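Local coordinates for protein GCN5-related N-acetyltransferase (Streptococcus suis, PDB 3G3S) that probably transfers an acetyl group from acetyl-CoA to an amine, as other members of the GCN5-related N-acetyltransferase family do, its own substrate being unestablished, at residues P40-L44 and F55-H61; I129-Y134 and D152-L157; F156-G162 and A175-S180. One frame throughout, in Å; residues are numbered along the deposited sequence. Where two conformers were deposited one is given.

Contact 1 of 3, residues P40-L44 and F55-H61; sequences PQSAL and FLAGQPH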
loop_
_atom_site.group_PDB
_atom_site.type_symbol
_atom_site.label_atom_id
_atom_site.label_comp_id
_atom_site.label_asym_id
_atom_site.label_seq_id
_atom_site.Cartn_x
_atom_site.Cartn_y
_atom_site.Cartn_z
ATOM N N PRO A 40 -14.538 -9.255 13.564
ATOM C CA PRO A 40 -13.806 -8.215 14.276
ATOM C C PRO A 40 -14.653 -7.020 14.646
ATOM O O PRO A 40 -15.249 -6.401 13.758
ATOM C CB PRO A 40 -12.754 -7.780 13.258
ATOM C CG PRO A 40 -13.333 -8.100 11.952
ATOM C CD PRO A 40 -14.087 -9.372 12.170
ATOM N N GLN A 41 -14.719 -6.709 15.944
ATOM C CA GLN A 41 -15.436 -5.537 16.438
ATOM C C GLN A 41 -14.508 -4.559 17.182
ATOM O O GLN A 41 -14.892 -3.439 17.475
ATOM C CB GLN A 41 -16.513 -5.938 17.426
ATOM C CG GLN A 41 -17.598 -6.900 16.986
ATOM C CD GLN A 41 -18.595 -7.137 18.147
ATOM O OE1 GLN A 41 -19.265 -6.200 18.599
ATOM N NE2 GLN A 41 -18.668 -8.382 18.643
ATOM N N SER A 42 -13.316 -5.028 17.523
ATOM C CA SER A 42 -12.333 -4.302 18.286
ATOM C C SER A 42 -10.974 -4.566 17.653
ATOM O O SER A 42 -10.698 -5.660 17.242
ATOM C CB SER A 42 -12.372 -4.761 19.754
ATOM O OG SER A 42 -13.684 -4.597 20.303
ATOM N N ALA A 43 -10.136 -3.543 17.546
ATOM C CA ALA A 43 -8.826 -3.708 16.964
ATOM C C ALA A 43 -7.753 -2.821 17.629
ATOM O O ALA A 43 -8.030 -1.808 18.275
ATOM C CB ALA A 43 -8.878 -3.445 15.433
ATOM N N LEU A 44 -6.516 -3.251 17.429
ATOM C CA LEU A 44 -5.321 -2.641 17.967
ATOM C C LEU A 44 -4.280 -2.546 16.869
ATOM O O LEU A 44 -3.938 -3.534 16.230
ATOM C CB LEU A 44 -4.735 -3.495 19.102
ATOM C CG LEU A 44 -3.342 -3.135 19.628
ATOM C CD1 LEU A 44 -3.310 -1.781 20.365
ATOM C CD2 LEU A 44 -2.846 -4.254 20.561
ATOM N N PHE A 55 -2.810 2.009 19.103
ATOM C CA PHE A 55 -4.030 2.719 18.724
ATOM C C PHE A 55 -5.174 1.761 18.803
ATOM O O PHE A 55 -5.194 0.755 18.095
ATOM C CB PHE A 55 -3.941 3.280 17.326
ATOM C CG PHE A 55 -2.947 4.396 17.190
ATOM C CD1 PHE A 55 -1.618 4.128 16.900
ATOM C CD2 PHE A 55 -3.349 5.707 17.377
ATOM C CE1 PHE A 55 -0.714 5.169 16.749
ATOM C CE2 PHE A 55 -2.436 6.770 17.240
ATOM C CZ PHE A 55 -1.136 6.498 16.934
ATOM N N LEU A 56 -6.166 2.119 19.605
ATOM C CA LEU A 56 -7.276 1.213 19.919
ATOM C C LEU A 56 -8.603 1.613 19.287
ATOM O O LEU A 56 -9.155 2.618 19.654
ATOM C CB LEU A 56 -7.419 1.204 21.433
ATOM C CG LEU A 56 -6.163 0.672 22.140
ATOM C CD1 LEU A 56 -6.023 1.368 23.537
ATOM C CD2 LEU A 56 -6.210 -0.851 22.157
ATOM N N ALA A 57 -9.140 0.790 18.390
ATOM C CA ALA A 57 -10.375 1.125 17.669
ATOM C C ALA A 57 -11.546 0.124 17.882
ATOM O O ALA A 57 -11.371 -1.039 18.318
ATOM C CB ALA A 57 -10.059 1.282 16.192
ATOM N N GLY A 58 -12.757 0.613 17.621
ATOM C CA GLY A 58 -13.954 -0.215 17.741
ATOM C C GLY A 58 -14.487 -0.283 19.169
ATOM O O GLY A 58 -14.346 0.640 19.934
ATOM N N GLN A 59 -15.185 -1.365 19.495
ATOM C CA GLN A 59 -15.691 -1.541 20.820
ATOM C C GLN A 59 -14.511 -1.781 21.748
ATOM O O GLN A 59 -13.535 -2.428 21.351
ATOM C CB GLN A 59 -16.664 -2.734 20.874
ATOM C CG GLN A 59 -17.931 -2.516 20.063
ATOM C CD GLN A 59 -18.790 -1.336 20.562
ATOM O OE1 GLN A 59 -18.920 -1.102 21.771
ATOM N NE2 GLN A 59 -19.386 -0.599 19.626
ATOM N N PRO A 60 -14.576 -1.237 22.975
ATOM C CA PRO A 60 -13.529 -1.468 23.977
ATOM C C PRO A 60 -13.481 -2.931 24.284
ATOM O O PRO A 60 -14.531 -3.564 24.339
ATOM C CB PRO A 60 -14.012 -0.701 25.206
ATOM C CG PRO A 60 -14.997 0.256 24.690
ATOM C CD PRO A 60 -15.636 -0.358 23.483
ATOM N N HIS A 61 -12.269 -3.449 24.420
ATOM C CA HIS A 61 -12.020 -4.856 24.656
ATOM C C HIS A 61 -10.773 -5.044 25.529
ATOM O O HIS A 61 -9.678 -4.691 25.129
ATOM C CB HIS A 61 -11.818 -5.583 23.334
ATOM C CG HIS A 61 -12.060 -7.045 23.452
ATOM N ND1 HIS A 61 -11.211 -7.876 24.143
ATOM C CD2 HIS A 61 -13.095 -7.811 23.046
ATOM C CE1 HIS A 61 -11.701 -9.102 24.134
ATOM N NE2 HIS A 61 -12.837 -9.093 23.467
#
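Leu44 and Leu56 meet on one face of the antiparallel beta hairpin of strands 42-48 and 52-58; the portions 42-44 and 55-58 approach to 4.7 Å between axes and run at 164°. This is the tightly packed end. The two leucines lie side by side and point the same way, methyl against methyl, with Leu44 CD1 3.5 Å from Leu56 CD2; helices 62-68 and 80-90 cover them. Ala43 and Ala57 form the hydrogen-bonded pair next along. Ala43 N reaches Ala57 O at 2.9 Å, Ala57 N returns to Ala43 O at 2.8 Å, and both methyl groups turn to the opposite face, against Phe13 of helix 2-13.

Gly58 has a positive phi (84°), and the chain leaves the strand after it; Gln59 N still binds Gln41 O at 2.9 Å. The solvent side is made by the two glutamine side chains, which barely touch, OE1 of Gln41 lying 4.2 Å from CG of Gln59, their amide planes 47° apart. Further in, His61 leads into helix 62-68, where its ND1 bonds to Asp63 N, and its CB packs 3.7 Å from the buried Ser42 OG. That hydroxyl lies 2.4 Å from Gln59 O, too short for an ordinary hydrogen bond, so its exact position is doubtful.

Contact 2 of 3, residues I129-Y134 and D152-L157; sequences IDRNLY and DVEQFL
Arg131 and Glu154 join the first turns of helices 131-139 and 153-159 by a salt bridge on the exposed side of the pair. Arg131 NH1 donates to Glu154 OE2 at 3.0 Å, with 168° at the hydrogen, and a weak bond runs from Arg131 NH2 to Glu154 OE1. The carboxylate stands at the guanidinium edge; the two planes are 47° apart, and OE2 is met from above its own plane. The arginine gets there by running extended and then bending at chi3. Val153 CG2 lies over one guanidinium face, and Val153 CG1 comes within 3.6 Å of Arg131 NH1.

Apolar and aromatic contacts fill the inner side. Val153 CA sits over the centre of the Tyr134 ring in a CH-pi contact, 3.7 Å from the centroid and 13° off the normal, while Val153 CB touches Tyr134 CD1. Tyr134 and Phe156 pass alongside in opposite senses, their rings oblique to each other, with Tyr134 CE2 3.8 Å from Phe156 CB. Deeper, Ile129 CG2 meets Phe156 CE2 at 3.6 Å, the two side chains crossing at about a right angle.

Side-chain capping starts both helices, which pack together over the sheet of this GNAT-family protein. As N-caps, Asp130 OD1 accepts from Leu133 N at 3.0 Å and Asp152 OD1 from Gln155 N at 2.8 Å.

Chemically, the contact is therefore graded from charged to apolar: the ion pair and capping carboxylates lie at the outer margin, where solvent would probably weaken the electrostatic attraction, and the buried Ile129, Tyr134 and Phe156 make the inner part beside strand 170-181.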
loop_
_atom_site.group_PDB
_atom_site.type_symbol
_atom_site.label_atom_id
_atom_site.label_comp_id
_atom_site.label_asym_id
_atom_site.label_seq_id
_atom_site.Cartn_x
_atom_site.Cartn_y
_atom_site.Cartn_z
ATOM N N ILE A 129 21.487 10.786 8.830
ATOM C CA ILE A 129 21.812 9.573 9.549
ATOM C C ILE A 129 22.211 8.526 8.542
ATOM O O ILE A 129 21.468 8.268 7.605
ATOM C CB ILE A 129 20.615 9.053 10.384
ATOM C CG1 ILE A 129 20.275 10.031 11.517
ATOM C CG2 ILE A 129 20.919 7.674 10.956
ATOM C CD1 ILE A 129 18.887 9.780 12.175
ATOM N N ASP A 130 23.412 7.972 8.720
ATOM C CA ASP A 130 23.959 6.919 7.867
ATOM C C ASP A 130 24.152 5.685 8.749
ATOM O O ASP A 130 23.709 5.664 9.879
ATOM C CB ASP A 130 25.272 7.379 7.182
ATOM C CG ASP A 130 26.343 7.806 8.190
ATOM O OD1 ASP A 130 26.132 7.604 9.408
ATOM O OD2 ASP A 130 27.383 8.360 7.775
ATOM N N ARG A 131 24.820 4.670 8.233
ATOM C CA ARG A 131 25.018 3.414 8.939
ATOM C C ARG A 131 25.695 3.585 10.304
ATOM O O ARG A 131 25.286 2.950 11.282
ATOM C CB ARG A 131 25.814 2.492 8.006
ATOM C CG ARG A 131 26.120 1.092 8.501
ATOM C CD ARG A 131 26.783 0.264 7.378
ATOM N NE ARG A 131 25.904 0.140 6.208
ATOM C CZ ARG A 131 24.986 -0.816 6.028
ATOM N NH1 ARG A 131 24.824 -1.788 6.924
ATOM N NH2 ARG A 131 24.228 -0.798 4.930
ATOM N N ASN A 132 26.706 4.439 10.379
ATOM C CA ASN A 132 27.425 4.648 11.644
ATOM C C ASN A 132 26.645 5.476 12.659
ATOM O O ASN A 132 26.663 5.162 13.845
ATOM C CB ASN A 132 28.822 5.245 11.390
ATOM C CG ASN A 132 29.809 4.219 10.840
ATOM O OD1 ASN A 132 29.442 3.086 10.513
ATOM N ND2 ASN A 132 31.075 4.613 10.752
ATOM N N LEU A 133 25.964 6.522 12.201
ATOM C CA LEU A 133 25.131 7.340 13.086
ATOM C C LEU A 133 23.925 6.579 13.578
ATOM O O LEU A 133 23.498 6.802 14.699
ATOM C CB LEU A 133 24.738 8.627 12.405
ATOM C CG LEU A 133 25.941 9.556 12.247
ATOM C CD1 LEU A 133 25.610 10.733 11.367
ATOM C CD2 LEU A 133 26.416 10.021 13.613
ATOM N N TYR A 134 23.385 5.690 12.746
ATOM C CA TYR A 134 22.322 4.789 13.194
ATOM C C TYR A 134 22.763 4.133 14.514
ATOM O O TYR A 134 22.078 4.225 15.537
ATOM C CB TYR A 134 22.036 3.730 12.121
ATOM C CG TYR A 134 21.131 2.579 12.547
ATOM C CD1 TYR A 134 21.667 1.441 13.123
ATOM C CD2 TYR A 134 19.751 2.631 12.353
ATOM C CE1 TYR A 134 20.869 0.392 13.520
ATOM C CE2 TYR A 134 18.931 1.582 12.758
ATOM C CZ TYR A 134 19.505 0.463 13.330
ATOM O OH TYR A 134 18.744 -0.598 13.751
ATOM N N ASP A 152 16.404 -3.150 11.655
ATOM C CA ASP A 152 17.860 -3.066 11.610
ATOM C C ASP A 152 18.248 -1.871 10.760
ATOM O O ASP A 152 17.380 -1.203 10.203
ATOM C CB ASP A 152 18.470 -4.346 11.045
ATOM C CG ASP A 152 17.932 -4.717 9.676
ATOM O OD1 ASP A 152 17.354 -3.868 8.968
ATOM O OD2 ASP A 152 18.116 -5.888 9.291
ATOM N N VAL A 153 19.548 -1.618 10.659
ATOM C CA VAL A 153 20.086 -0.497 9.875
ATOM C C VAL A 153 19.647 -0.518 8.398
ATOM O O VAL A 153 19.397 0.522 7.774
ATOM C CB VAL A 153 21.634 -0.454 10.005
ATOM C CG1 VAL A 153 22.258 -1.717 9.442
ATOM C CG2 VAL A 153 22.210 0.795 9.341
ATOM N N GLU A 154 19.536 -1.723 7.859
ATOM C CA GLU A 154 19.166 -1.942 6.484
ATOM C C GLU A 154 17.742 -1.445 6.249
ATOM O O GLU A 154 17.479 -0.702 5.298
ATOM C CB GLU A 154 19.258 -3.449 6.153
ATOM C CG GLU A 154 20.595 -4.139 6.555
ATOM C CD GLU A 154 21.768 -3.591 5.806
ATOM O OE1 GLU A 154 21.545 -2.787 4.874
ATOM O OE2 GLU A 154 22.909 -3.995 6.111
ATOM N N GLN A 155 16.821 -1.851 7.114
ATOM C CA GLN A 155 15.456 -1.364 7.023
ATOM C C GLN A 155 15.409 0.164 7.253
ATOM O O GLN A 155 14.737 0.893 6.510
ATOM C CB GLN A 155 14.569 -2.087 8.018
ATOM C CG GLN A 155 13.098 -1.959 7.671
ATOM C CD GLN A 155 12.175 -2.497 8.735
ATOM O OE1 GLN A 155 12.298 -2.168 9.921
ATOM N NE2 GLN A 155 11.184 -3.252 8.305
ATOM N N PHE A 156 16.142 0.670 8.247
ATOM C CA PHE A 156 16.118 2.106 8.486
ATOM C C PHE A 156 16.595 2.856 7.261
ATOM O O PHE A 156 15.957 3.798 6.838
ATOM C CB PHE A 156 16.969 2.543 9.669
ATOM C CG PHE A 156 16.991 4.029 9.830
ATOM C CD1 PHE A 156 15.926 4.672 10.441
ATOM C CD2 PHE A 156 18.041 4.790 9.319
ATOM C CE1 PHE A 156 15.890 6.043 10.570
ATOM C CE2 PHE A 156 18.027 6.179 9.447
ATOM C CZ PHE A 156 16.928 6.805 10.052
ATOM N N LEU A 157 17.712 2.437 6.683
ATOM C CA LEU A 157 18.217 3.130 5.492
ATOM C C LEU A 157 17.280 2.969 4.286
ATOM O O LEU A 157 17.141 3.866 3.485
ATOM C CB LEU A 157 19.640 2.649 5.150
ATOM C CG LEU A 157 20.758 3.090 6.093
ATOM C CD1 LEU A 157 22.094 2.517 5.667
ATOM C CD2 LEU A 157 20.833 4.609 6.167
#

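Contact 3 of 3, residues F156-G162 and A175-S180; sequences FLDLGLG and ASSYAS
Ser177 points its hydroxyl at the chain leaving helix 153-159, at the place where that helix gives way to strand 162-167 of the mixed sheet of this GNAT-family protein. The OG stands between the backbone N and the carbonyl carbon of its own residue, which turns it toward the helix exit. There it accepts from Leu161 N at 2.8 Å, with 167° at the hydrogen. The backbone answers beside it, Ser177 N donating to Leu161 O at 2.8 Å; the 130° angle at the hydrogen shows a bent bond, although the oxygen is approached nearly along its C=O direction.

Ser176 faces otherwise. Its OG lies anti to its backbone N and comes up at the edge of the Phe156 ring, near the ring plane, 3.5 Å from CZ; its hydrogen-bond partner is Leu146 O, outside the two segments. Over one face of the same ring, offset toward the rim, lies Gly160 CA, so the phenyl group is bordered by the helix exit as well as by the strand. Gly162 pairs with Ser176 as a close antiparallel non-hydrogen-bonded pair, the CA atoms of Gly162 and Ser176 being 3.7 Å apart.

Past the corner at Tyr178 the chain returns to the end of the helix. Ser180 turns toward it, and its OG also bonds to Tyr150 OH, which makes a weak bond with Ser177 OG too and whose ring meets Phe156 edge-to-face. From above the carbonyl plane, 53° out of it, Ser180 OG donates to Leu159 O at 2.6 Å.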
loop_
_atom_site.group_PDB
_atom_site.type_symbol
_atom_site.label_atom_id
_atom_site.label_comp_id
_atom_site.label_asym_id
_atom_site.label_seq_id
_atom_site.Cartn_x
_atom_site.Cartn_y
_atom_site.Cartn_z
ATOM N N PHE A 156 16.142 0.670 8.247
ATOM C CA PHE A 156 16.118 2.106 8.486
ATOM C C PHE A 156 16.595 2.856 7.261
ATOM O O PHE A 156 15.957 3.798 6.838
ATOM C CB PHE A 156 16.969 2.543 9.669
ATOM C CG PHE A 156 16.991 4.029 9.830
ATOM C CD1 PHE A 156 15.926 4.672 10.441
ATOM C CD2 PHE A 156 18.041 4.790 9.319
ATOM C CE1 PHE A 156 15.890 6.043 10.570
ATOM C CE2 PHE A 156 18.027 6.179 9.447
ATOM C CZ PHE A 156 16.928 6.805 10.052
ATOM N N LEU A 157 17.712 2.437 6.683
ATOM C CA LEU A 157 18.217 3.130 5.492
ATOM C C LEU A 157 17.280 2.969 4.286
ATOM O O LEU A 157 17.141 3.866 3.485
ATOM C CB LEU A 157 19.640 2.649 5.150
ATOM C CG LEU A 157 20.758 3.090 6.093
ATOM C CD1 LEU A 157 22.094 2.517 5.667
ATOM C CD2 LEU A 157 20.833 4.609 6.167
ATOM N N ASP A 158 16.600 1.838 4.178
ATOM C CA ASP A 158 15.697 1.611 3.079
ATOM C C ASP A 158 14.405 2.426 3.191
ATOM O O ASP A 158 14.015 3.131 2.239
ATOM C CB ASP A 158 15.374 0.125 3.041
ATOM C CG ASP A 158 14.568 -0.268 1.828
ATOM O OD1 ASP A 158 14.736 0.364 0.749
ATOM O OD2 ASP A 158 13.772 -1.231 1.957
ATOM N N LEU A 159 13.760 2.359 4.362
ATOM C CA LEU A 159 12.444 2.976 4.595
ATOM C C LEU A 159 12.416 4.237 5.459
ATOM O O LEU A 159 11.435 4.981 5.430
ATOM C CB LEU A 159 11.524 1.952 5.272
ATOM C CG LEU A 159 11.357 0.578 4.604
ATOM C CD1 LEU A 159 10.323 -0.241 5.391
ATOM C CD2 LEU A 159 10.937 0.705 3.163
ATOM N N GLY A 160 13.454 4.454 6.253
ATOM C CA GLY A 160 13.486 5.587 7.158
ATOM C C GLY A 160 14.301 6.723 6.589
ATOM O O GLY A 160 14.912 6.601 5.533
ATOM N N LEU A 161 14.325 7.823 7.325
ATOM C CA LEU A 161 15.047 9.011 6.936
ATOM C C LEU A 161 15.249 9.849 8.202
ATOM O O LEU A 161 14.323 10.006 9.026
ATOM C CB LEU A 161 14.237 9.801 5.902
ATOM C CG LEU A 161 14.890 11.088 5.377
ATOM C CD1 LEU A 161 16.152 10.722 4.613
ATOM C CD2 LEU A 161 13.927 11.878 4.517
ATOM N N GLY A 162 16.454 10.386 8.362
ATOM C CA GLY A 162 16.714 11.230 9.505
ATOM C C GLY A 162 18.007 11.988 9.441
ATOM O O GLY A 162 18.873 11.712 8.607
ATOM N N ALA A 175 16.351 14.749 14.248
ATOM C CA ALA A 175 14.978 14.703 13.747
ATOM C C ALA A 175 14.963 13.545 12.789
ATOM O O ALA A 175 15.741 13.521 11.836
ATOM C CB ALA A 175 14.593 15.972 13.042
ATOM N N SER A 176 14.114 12.559 13.036
ATOM C CA SER A 176 14.136 11.340 12.223
ATOM C C SER A 176 12.774 10.684 12.120
ATOM O O SER A 176 11.809 11.113 12.736
ATOM C CB SER A 176 15.162 10.340 12.803
ATOM O OG SER A 176 15.278 9.155 12.042
ATOM N N SER A 177 12.705 9.660 11.286
ATOM C CA SER A 177 11.484 8.962 11.066
ATOM C C SER A 177 11.242 7.947 12.182
ATOM O O SER A 177 11.966 6.971 12.274
ATOM C CB SER A 177 11.543 8.239 9.732
ATOM O OG SER A 177 12.721 7.481 9.639
ATOM N N TYR A 178 10.244 8.205 13.021
ATOM C CA TYR A 178 9.813 7.225 14.036
ATOM C C TYR A 178 9.148 6.019 13.347
ATOM O O TYR A 178 9.204 4.831 13.815
ATOM C CB TYR A 178 8.803 7.897 14.948
ATOM C CG TYR A 178 8.333 7.045 16.132
ATOM C CD1 TYR A 178 9.053 7.040 17.341
ATOM C CD2 TYR A 178 7.169 6.312 16.068
ATOM C CE1 TYR A 178 8.618 6.281 18.437
ATOM C CE2 TYR A 178 6.731 5.536 17.171
ATOM C CZ TYR A 178 7.457 5.536 18.343
ATOM O OH TYR A 178 7.011 4.781 19.416
ATOM N N ALA A 179 8.484 6.346 12.241
ATOM C CA ALA A 179 7.817 5.422 11.361
ATOM C C ALA A 179 7.741 6.038 9.954
ATOM O O ALA A 179 7.951 7.255 9.740
ATOM C CB ALA A 179 6.411 5.102 11.880
ATOM N N SER A 180 7.420 5.154 9.027
ATOM C CA SER A 180 7.272 5.415 7.597
ATOM C C SER A 180 5.996 4.777 7.092
ATOM O O SER A 180 5.624 3.673 7.538
ATOM C CB SER A 180 8.411 4.748 6.819
ATOM O OG SER A 180 9.656 5.115 7.304
#

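How the contacts relate
Contacts 2 and 3 are neighbours, their centres 9 Å apart. They share Phe156 and Leu157 on helix 153-159, and they touch directly where Ile129 N lies 2.8 Å from Gly162 O, a probable hydrogen bond between strand 162-167 and the chain just beyond strand 125-128. Contact 1 stands on the opposite side of the chain's centre, its own centre 34 Å from that of contact 2 and 28 Å from that of contact 3. Contacts 1 and 3 nevertheless reach the same mixed sheet, with nearest atoms about 7 Å apart. A bound sodium ion lies about 12 Å from the side chain of Leu159 in contact 3.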